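Local structure of PrimPol AEP domain (PP-N190) (Cyanophage S-2L, 6ZP9) at residues R34-W39 against A48-L53; G65-I70 against P168-G173. The protein probably synthesises primers and DNA as the archaeo-eukaryotic primase (AEP) domain of the primase-polymerase of a phage whose DNA carries 2-aminoadenine in place of adenine. One frame throughout, in Å; residues are numbered along the deposited sequence.

Contact 1. Residues R34-W39 against A48-L53; sequences RYRAIW and AWTTPL
Tyr35 and Thr51 face each other as a hydrogen-bonded antiparallel pair, with Ala37 and Trp49 forming the next. Four backbone bonds result, the shortest from Tyr35 N to Thr51 O at 2.8 Å. Between these pairs, the CA-H of Arg36 points at Trp49 O, 3.1 Å from CA.

Apolar contacts gather on the face bearing Tyr35, Ala37, Trp49 and Thr51, which packs on helix 55-64. Thr51 CG2 meets the edge of the Tyr35 ring in its plane, 3.8 Å from CD2, while Ala37 CB rests 3.9 Å from Trp49 CB. Tyr35 OH reaches beyond the pair to Ser68.

Two guanidinium groups lie against segment 48-53. An extended chain carries that of Arg36 over Ala48, whose CB sits under its centre, 3.6 Å from CZ. Arg34 instead bends at chi2 and chi3 (-62° and -64°), folding its guanidinium flat over the Thr51-Pro52 peptide; NH2 is salt-bridged to Asp77 and linked by a water, 3.0 Å away, to Thr50 O. The alternating hydrogen-bonded and non-hydrogen-bonded pairs are those of an antiparallel beta hairpin, here with 49-52 as an outermost strand of a four-stranded sheet and helix 55-64 against one face.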
ATOM      1  N   ARG A  34      -6.014   8.615   5.396  1.00 14.67           N
ATOM      2  CA  ARG A  34      -6.037   8.071   6.744  1.00 13.63           C
ATOM      3  C   ARG A  34      -4.700   7.416   7.070  1.00 13.12           C
ATOM      4  O   ARG A  34      -4.196   6.592   6.300  1.00 13.17           O
ATOM      5  CB  ARG A  34      -7.178   7.062   6.895  1.00 14.00           C
ATOM      6  CG  ARG A  34      -8.550   7.660   6.656  1.00 17.82           C
ATOM      7  CD  ARG A  34      -8.845   8.751   7.672  1.00 16.89           C
ATOM      8  NE  ARG A  34      -8.917   8.214   9.029  1.00 14.99           N
ATOM      9  CZ  ARG A  34      -9.156   8.956  10.101  1.00 19.84           C
ATOM     10  NH1 ARG A  34      -9.341  10.260   9.969  1.00 21.76           N
ATOM     11  NH2 ARG A  34      -9.212   8.394  11.299  1.00 21.16           N
ATOM     12  N   TYR A  35      -4.138   7.792   8.212  1.00 14.09           N
ATOM     13  CA  TYR A  35      -2.885   7.262   8.723  1.00 13.79           C
ATOM     14  C   TYR A  35      -3.171   6.229   9.805  1.00 14.08           C
ATOM     15  O   TYR A  35      -4.087   6.402  10.616  1.00 15.63           O
ATOM     16  CB  TYR A  35      -2.045   8.404   9.292  1.00 16.18           C
ATOM     17  CG  TYR A  35      -0.701   8.047   9.873  1.00 13.47           C
ATOM     18  CD1 TYR A  35       0.299   7.484   9.083  1.00 14.03           C
ATOM     19  CD2 TYR A  35      -0.405   8.327  11.212  1.00 15.76           C
ATOM     20  CE1 TYR A  35       1.550   7.178   9.614  1.00 16.42           C
ATOM     21  CE2 TYR A  35       0.844   8.023  11.752  1.00 15.05           C
ATOM     22  CZ  TYR A  35       1.817   7.454  10.947  1.00 15.92           C
ATOM     23  OH  TYR A  35       3.066   7.155  11.462  1.00 16.42           O
ATOM     24  N   ARG A  36      -2.399   5.145   9.806  1.00 13.58           N
ATOM     25  CA  ARG A  36      -2.458   4.163  10.885  1.00 13.99           C
ATOM     26  C   ARG A  36      -1.042   3.928  11.377  1.00 14.03           C
ATOM     27  O   ARG A  36      -0.160   3.571  10.591  1.00 13.90           O
ATOM     28  CB  ARG A  36      -3.103   2.841  10.438  1.00 14.76           C
ATOM     29  CG  ARG A  36      -3.485   1.940  11.620  1.00 19.80           C
ATOM     30  CD  ARG A  36      -4.406   0.780  11.242  1.00 28.80           C
ATOM     31  NE  ARG A  36      -4.192  -0.388  12.099  1.00 39.87           N
ATOM     32  CZ  ARG A  36      -5.007  -0.790  13.073  1.00 50.12           C
ATOM     33  NH1 ARG A  36      -4.690  -1.860  13.792  1.00 48.04           N
ATOM     34  NH2 ARG A  36      -6.134  -0.136  13.325  1.00 52.74           N
ATOM     35  N   ALA A  37      -0.810   4.165  12.659  1.00 14.53           N
ATOM     36  CA  ALA A  37       0.472   3.873  13.285  1.00 14.72           C
ATOM     37  C   ALA A  37       0.309   2.584  14.085  1.00 15.11           C
ATOM     38  O   ALA A  37      -0.575   2.493  14.944  1.00 18.07           O
ATOM     39  CB  ALA A  37       0.918   5.034  14.176  1.00 17.17           C
ATOM     40  N   ILE A  38       1.133   1.583  13.784  1.00 16.20           N
ATOM     41  CA  ILE A  38       1.026   0.268  14.406  1.00 15.40           C
ATOM     42  C   ILE A  38       2.316  -0.021  15.160  1.00 15.79           C
ATOM     43  O   ILE A  38       3.411   0.157  14.613  1.00 17.55           O
ATOM     44  CB  ILE A  38       0.748  -0.838  13.372  1.00 16.25           C
ATOM     45  CG1 ILE A  38      -0.465  -0.461  12.513  1.00 17.85           C
ATOM     46  CG2 ILE A  38       0.528  -2.173  14.077  1.00 18.29           C
ATOM     47  CD1 ILE A  38      -0.834  -1.517  11.509  1.00 20.29           C
ATOM     48  N   TRP A  39       2.182  -0.470  16.410  1.00 16.40           N
ATOM     49  CA  TRP A  39       3.354  -0.760  17.227  1.00 16.91           C
ATOM     50  C   TRP A  39       4.047  -2.033  16.733  1.00 19.67           C
ATOM     51  O   TRP A  39       3.385  -3.033  16.439  1.00 19.38           O
ATOM     52  CB  TRP A  39       2.940  -0.910  18.690  1.00 17.62           C
ATOM     53  CG  TRP A  39       4.093  -0.934  19.625  1.00 18.24           C
ATOM     54  CD1 TRP A  39       4.541  -2.003  20.357  1.00 19.23           C
ATOM     55  CD2 TRP A  39       4.964   0.159  19.930  1.00 18.44           C
ATOM     56  NE1 TRP A  39       5.645  -1.636  21.099  1.00 19.76           N
ATOM     57  CE2 TRP A  39       5.920  -0.313  20.857  1.00 19.16           C
ATOM     58  CE3 TRP A  39       5.029   1.490  19.511  1.00 18.95           C
ATOM     59  CZ2 TRP A  39       6.930   0.501  21.366  1.00 21.87           C
ATOM     60  CZ3 TRP A  39       6.034   2.300  20.024  1.00 20.34           C
ATOM     61  CH2 TRP A  39       6.970   1.801  20.946  1.00 20.61           C
ATOM     62  N   ALA A  48      -3.069   0.821  18.236  1.00 19.01           N
ATOM     63  CA  ALA A  48      -2.748   1.531  17.003  1.00 20.90           C
ATOM     64  C   ALA A  48      -3.383   2.920  17.002  1.00 20.69           C
ATOM     65  O   ALA A  48      -4.444   3.140  17.589  1.00 23.09           O
ATOM     66  CB  ALA A  48      -3.236   0.744  15.783  1.00 20.62           C
ATOM     67  N   TRP A  49      -2.719   3.869  16.342  1.00 16.78           N
ATOM     68  CA  TRP A  49      -3.304   5.186  16.106  1.00 18.45           C
ATOM     69  C   TRP A  49      -4.055   5.171  14.787  1.00 17.90           C
ATOM     70  O   TRP A  49      -3.552   4.652  13.789  1.00 17.68           O
ATOM     71  CB  TRP A  49      -2.246   6.282  16.022  1.00 19.97           C
ATOM     72  CG  TRP A  49      -1.339   6.445  17.185  1.00 19.11           C
ATOM     73  CD1 TRP A  49      -1.250   5.657  18.298  1.00 17.99           C
ATOM     74  CD2 TRP A  49      -0.370   7.480  17.345  1.00 20.74           C
ATOM     75  NE1 TRP A  49      -0.280   6.145  19.148  1.00 21.95           N
ATOM     76  CE2 TRP A  49       0.275   7.264  18.581  1.00 22.80           C
ATOM     77  CE3 TRP A  49       0.014   8.578  16.561  1.00 21.15           C
ATOM     78  CZ2 TRP A  49       1.283   8.103  19.050  1.00 21.80           C
ATOM     79  CZ3 TRP A  49       1.020   9.406  17.026  1.00 23.47           C
ATOM     80  CH2 TRP A  49       1.640   9.165  18.260  1.00 22.85           C
ATOM     81  N   THR A  50      -5.244   5.760  14.777  1.00 19.25           N
ATOM     82  CA  THR A  50      -6.014   5.934  13.551  1.00 15.72           C
ATOM     83  C   THR A  50      -6.389   7.406  13.480  1.00 15.88           C
ATOM     84  O   THR A  50      -7.154   7.905  14.313  1.00 17.25           O
ATOM     85  CB  THR A  50      -7.248   5.045  13.534  1.00 19.06           C
ATOM     86  OG1 THR A  50      -7.965   5.235  14.750  1.00 21.68           O
ATOM     87  CG2 THR A  50      -6.850   3.592  13.439  1.00 22.24           C
ATOM     88  N   THR A  51      -5.868   8.111  12.486  1.00 16.79           N
ATOM     89  CA  THR A  51      -5.876   9.563  12.545  1.00 15.89           C
ATOM     90  C   THR A  51      -5.655  10.111  11.139  1.00 15.70           C
ATOM     91  O   THR A  51      -5.180   9.386  10.257  1.00 16.70           O
ATOM     92  CB  THR A  51      -4.790  10.054  13.511  1.00 23.62           C
ATOM     93  OG1 THR A  51      -4.979  11.440  13.802  1.00 26.86           O
ATOM     94  CG2 THR A  51      -3.412   9.829  12.919  1.00 23.95           C
ATOM     95  N   PRO A  52      -6.022  11.370  10.886  1.00 15.18           N
ATOM     96  CA  PRO A  52      -5.646  11.995   9.612  1.00 14.67           C
ATOM     97  C   PRO A  52      -4.132  12.037   9.444  1.00 15.36           C
ATOM     98  O   PRO A  52      -3.370  12.156  10.409  1.00 18.89           O
ATOM     99  CB  PRO A  52      -6.234  13.405   9.722  1.00 17.42           C
ATOM    100  CG  PRO A  52      -7.399  13.255  10.683  1.00 17.14           C
ATOM    101  CD  PRO A  52      -6.956  12.213  11.666  1.00 17.26           C
ATOM    102  N   LEU A  53      -3.691  11.919   8.195  1.00 15.40           N
ATOM    103  CA  LEU A  53      -2.265  11.990   7.887  1.00 14.72           C
ATOM    104  C   LEU A  53      -1.810  13.447   7.931  1.00 15.17           C
ATOM    105  O   LEU A  53      -2.255  14.263   7.121  1.00 19.44           O
ATOM    106  CB  LEU A  53      -1.975  11.377   6.521  1.00 16.93           C
ATOM    107  CG  LEU A  53      -0.525  11.473   6.046  1.00 16.45           C
ATOM    108  CD1 LEU A  53       0.350  10.553   6.861  1.00 21.41           C
ATOM    109  CD2 LEU A  53      -0.412  11.148   4.555  1.00 17.29           C
TER
HETATM  110  O   HOH W   1     -10.065   9.112  14.128  1.00 28.44           O

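Contact 2. Residues G65-I70 against P168-G173; sequences GFNSYI and PHQRTG
Gln170 turns its CG away from its own carbonyl carbon (chi1 -70°) and bends again at chi2 (-74°), which folds the carboxamide back toward the chain at Gly65 and Phe66. Asn67 has a similar first torsion, chi1 -78°, and sends OD1 toward the backbone of Gln170. The two side chains run antiparallel alongside one another, their amide planes well out of parallel, each amide serving the other segment's main chain.

Two direct hydrogen bonds follow. Gln170 N donates to Asn67 OD1 over 2.8 Å, in the plane of the side-chain carbonyl. Gln170 NE2 donates to Phe66 O at 2.9 Å; the acceptor lies close to the plane of the glutamine amide, but the donor stands well above the plane of the Phe66 carbonyl. NE2 also donates to Val62 O, in helix 55-64, so the amide bridges the end of that helix and the residue just before strand 67-71. Gly65, between them, closes the helix in a Schellman motif, and its O lies 3.4 Å from Gln170 CG.

Waters add further polar links. One molecule accepts from Asn67 ND2 and from Arg171 N, both at 3.1 Å, so that the Asn67 amide is engaged through its oxygen and its nitrogen alike. Another accepts from Ser68 N at 2.9 Å and also lies within bonding distance of Pro168 O. Beyond the interface, His169 ND1 is hydrogen-bonded to Arg163, which ties the loop back to strand 161-163.

With no apolar side-chain pair across it, the junction depends on direction rather than bulk: two neutral amides and bridging waters meet main-chain groups, so the contact rests on directional hydrogen bonds to backbone atoms and involves no charge pair.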
ATOM      1  N   GLY A  65       8.132   5.341  18.022  1.00 20.12           N
ATOM      2  CA  GLY A  65       8.544   3.987  17.701  1.00 19.16           C
ATOM      3  C   GLY A  65       7.554   3.171  16.891  1.00 17.05           C
ATOM      4  O   GLY A  65       7.721   1.956  16.788  1.00 18.29           O
ATOM      5  N   PHE A  66       6.531   3.803  16.311  1.00 16.55           N
ATOM      6  CA  PHE A  66       5.516   3.082  15.551  1.00 16.04           C
ATOM      7  C   PHE A  66       5.956   2.876  14.103  1.00 15.41           C
ATOM      8  O   PHE A  66       6.751   3.645  13.558  1.00 16.54           O
ATOM      9  CB  PHE A  66       4.188   3.846  15.553  1.00 16.30           C
ATOM     10  CG  PHE A  66       3.473   3.866  16.881  1.00 16.49           C
ATOM     11  CD1 PHE A  66       3.849   4.758  17.879  1.00 17.41           C
ATOM     12  CD2 PHE A  66       2.401   3.025  17.116  1.00 16.56           C
ATOM     13  CE1 PHE A  66       3.182   4.793  19.086  1.00 17.69           C
ATOM     14  CE2 PHE A  66       1.731   3.050  18.324  1.00 17.17           C
ATOM     15  CZ  PHE A  66       2.121   3.943  19.312  1.00 18.38           C
ATOM     16  N   ASN A  67       5.415   1.835  13.472  1.00 15.13           N
ATOM     17  CA  ASN A  67       5.495   1.717  12.023  1.00 14.53           C
ATOM     18  C   ASN A  67       4.329   2.481  11.387  1.00 14.49           C
ATOM     19  O   ASN A  67       3.299   2.738  12.019  1.00 15.01           O
ATOM     20  CB  ASN A  67       5.481   0.250  11.584  1.00 17.06           C
ATOM     21  CG  ASN A  67       6.830  -0.442  11.779  1.00 17.79           C
ATOM     22  OD1 ASN A  67       7.883   0.116  11.476  1.00 19.58           O
ATOM     23  ND2 ASN A  67       6.794  -1.679  12.256  1.00 19.53           N
ATOM     24  N   SER A  68       4.502   2.846  10.118  1.00 13.59           N
ATOM     25  CA  SER A  68       3.641   3.816   9.454  1.00 13.23           C
ATOM     26  C   SER A  68       2.919   3.174   8.280  1.00 12.84           C
ATOM     27  O   SER A  68       3.553   2.530   7.439  1.00 13.95           O
ATOM     28  CB  SER A  68       4.455   5.007   8.954  1.00 13.02           C
ATOM     29  OG  SER A  68       5.075   5.688  10.031  1.00 15.76           O
ATOM     30  N   TYR A  69       1.606   3.400   8.209  1.00 12.97           N
ATOM     31  CA  TYR A  69       0.733   2.827   7.193  1.00 12.56           C
ATOM     32  C   TYR A  69      -0.305   3.863   6.781  1.00 13.39           C
ATOM     33  O   TYR A  69      -0.668   4.752   7.561  1.00 13.43           O
ATOM     34  CB  TYR A  69      -0.020   1.591   7.707  1.00 13.41           C
ATOM     35  CG  TYR A  69       0.858   0.480   8.225  1.00 14.62           C
ATOM     36  CD1 TYR A  69       1.390   0.534   9.511  1.00 15.99           C
ATOM     37  CD2 TYR A  69       1.161  -0.627   7.433  1.00 18.48           C
ATOM     38  CE1 TYR A  69       2.204  -0.485  10.001  1.00 18.08           C
ATOM     39  CE2 TYR A  69       1.973  -1.651   7.909  1.00 23.65           C
ATOM     40  CZ  TYR A  69       2.491  -1.575   9.200  1.00 24.05           C
ATOM     41  OH  TYR A  69       3.296  -2.581   9.705  1.00 25.82           O
ATOM     42  N   ILE A  70      -0.832   3.709   5.565  1.00 12.95           N
ATOM     43  CA  ILE A  70      -2.000   4.475   5.147  1.00 14.76           C
ATOM     44  C   ILE A  70      -3.080   3.531   4.643  1.00 13.55           C
ATOM     45  O   ILE A  70      -2.794   2.479   4.069  1.00 13.31           O
ATOM     46  CB  ILE A  70      -1.674   5.517   4.055  1.00 13.82           C
ATOM     47  CG1 ILE A  70      -0.858   4.879   2.916  1.00 13.20           C
ATOM     48  CG2 ILE A  70      -0.979   6.733   4.681  1.00 15.09           C
ATOM     49  CD1 ILE A  70      -0.722   5.800   1.693  1.00 16.03           C
ATOM     50  N   PRO A 168      10.396   4.978   8.513  1.00 17.22           N
ATOM     51  CA  PRO A 168      11.255   3.829   8.815  1.00 18.77           C
ATOM     52  C   PRO A 168      10.484   2.568   9.182  1.00 21.50           C
ATOM     53  O   PRO A 168       9.428   2.609   9.831  1.00 20.09           O
ATOM     54  CB  PRO A 168      12.102   4.321   9.994  1.00 20.51           C
ATOM     55  CG  PRO A 168      11.303   5.404  10.619  1.00 22.69           C
ATOM     56  CD  PRO A 168      10.539   6.062   9.507  1.00 17.11           C
ATOM     57  N   HIS A 169      11.036   1.442   8.723  1.00 18.49           N
ATOM     58  CA  HIS A 169      10.755   0.118   9.259  1.00 17.10           C
ATOM     59  C   HIS A 169      11.477   0.024  10.596  1.00 20.95           C
ATOM     60  O   HIS A 169      12.709  -0.013  10.636  1.00 21.31           O
ATOM     61  CB  HIS A 169      11.243  -0.918   8.249  1.00 20.31           C
ATOM     62  CG  HIS A 169      11.085  -2.341   8.672  1.00 22.40           C
ATOM     63  ND1 HIS A 169       9.910  -3.038   8.507  1.00 25.55           N
ATOM     64  CD2 HIS A 169      11.971  -3.219   9.200  1.00 25.82           C
ATOM     65  CE1 HIS A 169      10.066  -4.273   8.948  1.00 25.02           C
ATOM     66  NE2 HIS A 169      11.310  -4.412   9.368  1.00 27.96           N
ATOM     67  N   GLN A 170      10.721   0.029  11.697  1.00 19.21           N
ATOM     68  CA  GLN A 170      11.328   0.304  12.998  1.00 21.46           C
ATOM     69  C   GLN A 170      12.309  -0.770  13.450  1.00 24.55           C
ATOM     70  O   GLN A 170      13.211  -0.471  14.239  1.00 26.84           O
ATOM     71  CB  GLN A 170      10.242   0.488  14.053  1.00 22.87           C
ATOM     72  CG  GLN A 170       9.438   1.769  13.902  1.00 19.65           C
ATOM     73  CD  GLN A 170      10.201   3.015  14.331  1.00 22.61           C
ATOM     74  OE1 GLN A 170      11.351   2.935  14.748  1.00 28.78           O
ATOM     75  NE2 GLN A 170       9.542   4.170  14.266  1.00 20.00           N
ATOM     76  N   ARG A 171      12.167  -2.001  12.965  1.00 24.13           N
ATOM     77  CA  ARG A 171      13.067  -3.065  13.392  1.00 26.08           C
ATOM     78  C   ARG A 171      14.487  -2.820  12.893  1.00 26.94           C
ATOM     79  O   ARG A 171      15.457  -3.075  13.618  1.00 30.13           O
ATOM     80  CB  ARG A 171      12.551  -4.426  12.905  1.00 31.10           C
ATOM     81  CG  ARG A 171      13.360  -5.637  13.389  1.00 41.20           C
ATOM     82  CD  ARG A 171      12.810  -6.943  12.799  1.00 50.00           C
ATOM     83  NE  ARG A 171      12.647  -6.867  11.342  1.00 55.86           N
ATOM     84  CZ  ARG A 171      13.396  -7.525  10.456  1.00 57.39           C
ATOM     85  NH1 ARG A 171      14.375  -8.320  10.863  1.00 58.77           N
ATOM     86  NH2 ARG A 171      13.167  -7.383   9.156  1.00 54.36           N
ATOM     87  N   THR A 172      14.634  -2.314  11.665  1.00 27.10           N
ATOM     88  CA  THR A 172      15.942  -2.082  11.067  1.00 25.22           C
ATOM     89  C   THR A 172      16.293  -0.612  10.893  1.00 24.78           C
ATOM     90  O   THR A 172      17.475  -0.287  10.754  1.00 30.19           O
ATOM     91  CB  THR A 172      16.024  -2.761   9.694  1.00 29.47           C
ATOM     92  OG1 THR A 172      15.237  -2.024   8.749  1.00 28.39           O
ATOM     93  CG2 THR A 172      15.496  -4.173   9.769  1.00 34.57           C
ATOM     94  N   GLY A 173      15.311   0.282  10.893  1.00 23.37           N
ATOM     95  CA  GLY A 173      15.566   1.667  10.578  1.00 23.50           C
ATOM     96  C   GLY A 173      15.583   1.998   9.102  1.00 23.46           C
ATOM     97  O   GLY A 173      15.660   3.184   8.758  1.00 25.41           O
TER
HETATM   98  O   HOH W   2       7.381   4.303  10.884  1.00 20.12           O
HETATM   99  O   HOH W   3       9.430  -3.278  12.249  1.00 31.26           O
HETATM  100  O   HOH W   4       6.861   1.734   8.785  1.00 18.56           O

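In the fold
Contacts 1 and 2 follow one another along the chain, with centres 12 Å apart, and meet through neighbouring strands of one four-stranded antiparallel sheet. Strand 34-38 is shared out between them: one side pairs with 49-52 in contact 1, while the other probably bonds to 67-71, through Ile38 O to Asn67 N and Arg36 N to Tyr69 O, both at 2.9 Å. Aromatic packing adds a second tie, with Trp49 NE1 3.3 Å from Phe66 CZ. Contact 1 thus forms the hairpin edge, and contact 2 fastens the loop following strand 161-163, the opposite edge strand. Both centres lie about 14 Å from the centre of the chain.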